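Local coordinates for oligopeptide-binding protein AppA (Bacillus subtilis, PDB 1XOC) that binds oligopeptides such as tetra- and pentapeptides as the solute-binding component of an ABC-type oligopeptide permease of the cell membrane, at residues Asn275-Asp280 / Ala342-Thr347; Lys74-Gly79 / Glu136-Leu141. All blocks are in the same frame, centred on the assembly; numbering follows the deposited sequence.

From the N terminus, contact 2 comes first: it runs from the end of strand 65-76 and the turn behind it to strand 136-141, and closes a loop that includes strand 81-86, helix 100-108 and strand 126-133. Contact 1 opens much later, after strand 265-271, and closes where the chain leaves helix 332-341, enclosing an excursion that holds helices 281-289, 293-300 and 332-341. The two loops follow in series, neither nested nor crossed, and their centres lie 51 Å apart. Contact 2 joins next-but-one strands of a five-stranded antiparallel sheet, whereas contact 1 ties the start of helix 281-289 to the end of helix 332-341.

Contact 1: residues Asn275-Asp280 / Ala342-Thr347; sequences NELFKD and AGWKDT
The backbones of 275-280 and 342-347 stay well apart, with the CA atoms of L277 and W344 10.3 Å from each other and those of D280 and A342 8.1 Å, so side chains and a water span the gap. Both segments are loops that adjoin a helix: D280 is the N-cap of helix 281-289, while G343 follows helix 332-341 in a Schellman motif, its positive phi (99°) turning the chain out of the helix. The apolar half of the contact is L277 on W344. One methyl, CD2 of L277, meets the six-membered part of the indole at an oblique approach, 3.5 Å from CH2 of W344, and the two side chains cross at about a right angle. L277 has CG anti to its carbonyl carbon (chi1 -64°); with chi2 at 179° CD1 runs on anti to CA, and the other branch, CD2, is the one that turns to the indole. F360 from strand 358-367, V283 from helix 281-289 and K355 also touch the tryptophan, which is buried. At its root L277 is held by an Asx turn: OD1 of N275 accepts the backbone N of L277 at 2.9 Å, on a lone pair in the carbonyl plane. CB of L277 also lies over the centre of the F278 ring, 4.0 Å above its plane. At D280 the carboxylate divides its work. OD1 caps the backbone N of K282, and OD2 rests in plain van der Waals contact 3.7 Å from the CB methyl of A342. The carbonyl of A342 accepts from NZ of K355. A single water completes the bridge between the helix ends, donating to OD2 of D280 at 2.6 Å and to O of A342 at 2.8 Å.

Contact 2: residues Lys74-Gly79 / Glu136-Leu141; sequences KELDGG and EVLFKL. With ZN (zinc ion), chain Q.
L76 and L138 meet methyl to methyl, their side chains crossing at about a right angle, over one side of an antiparallel five-stranded sheet in which strand 81-86 runs between strands 65-76 and 136-141. The two leucines therefore reach past an intervening strand, with CD1 of L76 4.0 Å from CD1 of L138. They get there by different first torsions: L138 has CG anti to its backbone N (chi1 -180°), whereas in L76 CG is anti to the carbonyl carbon. L76 also touches A81 and D83 of the middle strand. Beyond L76 the chain turns back through D77, G78 and G79, all with positive phi, and the backbone N of G79 returns to O of L76 at 2.8 Å. This turn presents the carbonyl of G79 to L141, whose CD2 methyl lies 3.6 Å from O of G79; L141 packs on Y82 and M125 as well. K140, which precedes L141 in the strand, does not touch 74-79 and lies against S128 of strand 126-133. Its chain bends at chi3 (86°) and brings the amine to a bound zinc ion, 2.3 Å from NZ of K140.

Contact 1: residues Asn275-Asp280 / Ala342-Thr347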
# COMPACT_ATOMS: atom_id res chain seq x y z
N ASN A 275 -13.14 19.21 -0.12
CA ASN A 275 -13.24 20.28 -1.12
C ASN A 275 -14.64 20.32 -1.72
O ASN A 275 -15.11 19.33 -2.26
CB ASN A 275 -12.19 20.09 -2.23
CG ASN A 275 -12.04 21.32 -3.13
OD1 ASN A 275 -13.02 21.84 -3.65
ND2 ASN A 275 -10.80 21.75 -3.34
N GLU A 276 -15.28 21.48 -1.60
CA GLU A 276 -16.61 21.75 -2.14
C GLU A 276 -16.81 21.21 -3.55
O GLU A 276 -17.91 20.76 -3.90
CB GLU A 276 -16.85 23.27 -2.20
CG GLU A 276 -16.77 24.03 -0.88
CD GLU A 276 -16.57 25.56 -1.08
OE1 GLU A 276 -17.48 26.22 -1.65
OE2 GLU A 276 -15.50 26.09 -0.67
N LEU A 277 -15.76 21.28 -4.37
CA LEU A 277 -15.85 20.89 -5.77
C LEU A 277 -16.22 19.43 -5.94
O LEU A 277 -16.84 19.06 -6.94
CB LEU A 277 -14.52 21.15 -6.49
CG LEU A 277 -14.07 22.62 -6.60
CD1 LEU A 277 -12.71 22.72 -7.31
CD2 LEU A 277 -15.10 23.49 -7.28
N PHE A 278 -15.86 18.61 -4.96
CA PHE A 278 -15.96 17.16 -5.12
C PHE A 278 -16.97 16.52 -4.19
O PHE A 278 -17.01 15.31 -4.11
CB PHE A 278 -14.58 16.52 -4.92
CG PHE A 278 -13.52 17.10 -5.80
CD1 PHE A 278 -13.71 17.17 -7.17
CD2 PHE A 278 -12.33 17.59 -5.27
CE1 PHE A 278 -12.77 17.74 -7.99
CE2 PHE A 278 -11.38 18.15 -6.09
CZ PHE A 278 -11.59 18.22 -7.46
N LYS A 279 -17.82 17.30 -3.55
CA LYS A 279 -18.82 16.74 -2.66
C LYS A 279 -20.00 16.05 -3.38
O LYS A 279 -20.55 15.07 -2.87
CB LYS A 279 -19.33 17.82 -1.71
CG LYS A 279 -18.30 18.23 -0.67
CD LYS A 279 -18.86 19.33 0.25
CE LYS A 279 -17.82 19.78 1.29
NZ LYS A 279 -18.33 20.91 2.12
N ASP A 280 -20.37 16.56 -4.55
CA ASP A 280 -21.52 16.06 -5.31
C ASP A 280 -21.12 14.82 -6.10
O ASP A 280 -20.21 14.86 -6.93
CB ASP A 280 -22.03 17.14 -6.27
CG ASP A 280 -23.34 16.77 -6.99
OD1 ASP A 280 -23.87 15.65 -6.82
OD2 ASP A 280 -23.86 17.64 -7.73
N ALA A 342 -25.65 19.60 -12.82
CA ALA A 342 -25.17 19.81 -11.45
C ALA A 342 -24.96 21.28 -11.07
O ALA A 342 -24.47 21.57 -9.98
CB ALA A 342 -23.90 19.01 -11.20
N GLY A 343 -25.32 22.20 -11.96
CA GLY A 343 -25.26 23.64 -11.67
C GLY A 343 -24.04 24.39 -12.17
O GLY A 343 -23.92 25.59 -11.94
N TRP A 344 -23.14 23.69 -12.86
CA TRP A 344 -21.90 24.31 -13.35
C TRP A 344 -22.06 24.79 -14.79
O TRP A 344 -22.45 24.02 -15.67
CB TRP A 344 -20.73 23.32 -13.24
CG TRP A 344 -20.34 23.08 -11.84
CD1 TRP A 344 -20.79 22.07 -11.03
CD2 TRP A 344 -19.44 23.86 -11.04
NE1 TRP A 344 -20.22 22.18 -9.78
CE2 TRP A 344 -19.39 23.27 -9.76
CE3 TRP A 344 -18.66 25.00 -11.29
CZ2 TRP A 344 -18.60 23.78 -8.73
CZ3 TRP A 344 -17.87 25.50 -10.26
CH2 TRP A 344 -17.84 24.88 -9.00
N LYS A 345 -21.79 26.07 -15.01
CA LYS A 345 -21.66 26.60 -16.36
C LYS A 345 -20.79 27.84 -16.32
O LYS A 345 -20.71 28.51 -15.29
CB LYS A 345 -23.03 26.88 -16.98
CG LYS A 345 -23.65 28.21 -16.64
CD LYS A 345 -24.87 28.50 -17.54
CE LYS A 345 -26.08 27.60 -17.20
NZ LYS A 345 -25.89 26.14 -17.53
N ASP A 346 -20.10 28.13 -17.41
CA ASP A 346 -19.27 29.32 -17.50
C ASP A 346 -20.22 30.51 -17.57
O ASP A 346 -21.02 30.61 -18.50
CB ASP A 346 -18.38 29.25 -18.74
CG ASP A 346 -17.48 30.50 -18.90
OD1 ASP A 346 -17.48 31.46 -18.06
OD2 ASP A 346 -16.75 30.55 -19.92
N THR A 347 -20.15 31.40 -16.58
CA THR A 347 -21.02 32.58 -16.52
C THR A 347 -20.25 33.88 -16.63
O THR A 347 -20.80 34.95 -16.38
CB THR A 347 -21.80 32.61 -15.20
OG1 THR A 347 -20.87 32.63 -14.10
CG2 THR A 347 -22.71 31.41 -15.08
O HOH W 1 -23.68 20.21 -7.65

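Contact 2: residues Lys74-Gly79 / Glu136-Leu141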
# COMPACT_ATOMS: atom_id res chain seq x y z
N LYS A 74 -4.00 -21.76 16.77
CA LYS A 74 -5.27 -22.47 16.91
C LYS A 74 -6.40 -21.46 16.99
O LYS A 74 -6.39 -20.58 17.86
CB LYS A 74 -5.25 -23.31 18.18
CG LYS A 74 -6.52 -24.03 18.47
CD LYS A 74 -6.78 -25.18 17.51
CE LYS A 74 -7.99 -26.01 17.92
NZ LYS A 74 -8.52 -26.76 16.75
N GLU A 75 -7.38 -21.59 16.10
CA GLU A 75 -8.60 -20.79 16.18
C GLU A 75 -9.57 -21.36 17.21
O GLU A 75 -9.92 -22.54 17.15
CB GLU A 75 -9.27 -20.70 14.81
CG GLU A 75 -10.42 -19.71 14.75
CD GLU A 75 -10.98 -19.55 13.35
OE1 GLU A 75 -11.74 -20.44 12.91
OE2 GLU A 75 -10.66 -18.55 12.69
N LEU A 76 -10.00 -20.52 18.14
CA LEU A 76 -10.89 -20.95 19.21
C LEU A 76 -12.22 -20.20 19.15
O LEU A 76 -12.34 -19.19 18.46
CB LEU A 76 -10.23 -20.75 20.58
CG LEU A 76 -8.87 -21.42 20.78
CD1 LEU A 76 -8.27 -21.01 22.11
CD2 LEU A 76 -9.00 -22.93 20.68
N ASP A 77 -13.21 -20.69 19.89
CA ASP A 77 -14.45 -19.96 20.10
C ASP A 77 -15.03 -19.46 18.78
O ASP A 77 -15.50 -18.33 18.69
CB ASP A 77 -14.22 -18.78 21.05
CG ASP A 77 -13.64 -19.22 22.38
OD1 ASP A 77 -13.90 -20.37 22.80
OD2 ASP A 77 -12.92 -18.48 23.08
N GLY A 78 -14.98 -20.31 17.76
CA GLY A 78 -15.54 -19.98 16.44
C GLY A 78 -14.91 -18.80 15.73
O GLY A 78 -15.51 -18.25 14.79
N GLY A 79 -13.70 -18.40 16.13
CA GLY A 79 -13.05 -17.20 15.60
C GLY A 79 -12.99 -16.02 16.51
O GLY A 79 -12.47 -14.98 16.10
N GLU A 136 3.90 -18.21 24.51
CA GLU A 136 2.50 -18.43 24.15
C GLU A 136 1.63 -17.23 24.44
O GLU A 136 1.71 -16.65 25.53
CB GLU A 136 1.93 -19.62 24.86
CG GLU A 136 0.55 -20.08 24.41
CD GLU A 136 0.32 -21.55 24.69
OE1 GLU A 136 0.94 -22.05 25.67
OE2 GLU A 136 -0.47 -22.20 23.93
N VAL A 137 0.78 -16.87 23.47
CA VAL A 137 -0.09 -15.72 23.60
C VAL A 137 -1.51 -16.05 23.17
O VAL A 137 -1.72 -16.78 22.22
CB VAL A 137 0.42 -14.57 22.71
CG1 VAL A 137 -0.54 -13.42 22.68
CG2 VAL A 137 1.75 -14.08 23.21
N LEU A 138 -2.50 -15.51 23.88
CA LEU A 138 -3.91 -15.68 23.52
C LEU A 138 -4.46 -14.33 23.08
O LEU A 138 -4.43 -13.37 23.84
CB LEU A 138 -4.74 -16.21 24.69
CG LEU A 138 -6.23 -16.42 24.38
CD1 LEU A 138 -6.47 -17.66 23.50
CD2 LEU A 138 -7.00 -16.55 25.68
N PHE A 139 -4.94 -14.28 21.84
CA PHE A 139 -5.67 -13.14 21.33
C PHE A 139 -7.14 -13.35 21.49
O PHE A 139 -7.67 -14.41 21.09
CB PHE A 139 -5.36 -12.96 19.85
CG PHE A 139 -3.92 -12.60 19.55
CD1 PHE A 139 -3.01 -13.56 19.21
CD2 PHE A 139 -3.51 -11.30 19.56
CE1 PHE A 139 -1.68 -13.20 18.88
CE2 PHE A 139 -2.20 -10.95 19.23
CZ PHE A 139 -1.30 -11.88 18.89
N LYS A 140 -7.84 -12.37 22.07
CA LYS A 140 -9.28 -12.44 22.25
C LYS A 140 -9.94 -11.30 21.50
O LYS A 140 -9.50 -10.15 21.59
CB LYS A 140 -9.63 -12.33 23.73
CG LYS A 140 -9.02 -13.48 24.55
CD LYS A 140 -9.14 -13.31 26.05
CE LYS A 140 -10.43 -13.82 26.59
NZ LYS A 140 -10.40 -13.72 28.06
N LEU A 141 -11.00 -11.63 20.76
CA LEU A 141 -11.67 -10.67 19.90
C LEU A 141 -13.04 -10.26 20.46
O LEU A 141 -13.72 -11.05 21.12
CB LEU A 141 -11.83 -11.19 18.48
CG LEU A 141 -10.60 -11.26 17.56
CD1 LEU A 141 -9.57 -12.27 18.08
CD2 LEU A 141 -11.04 -11.63 16.12
ZN ZN Q . -10.32 -12.67 30.11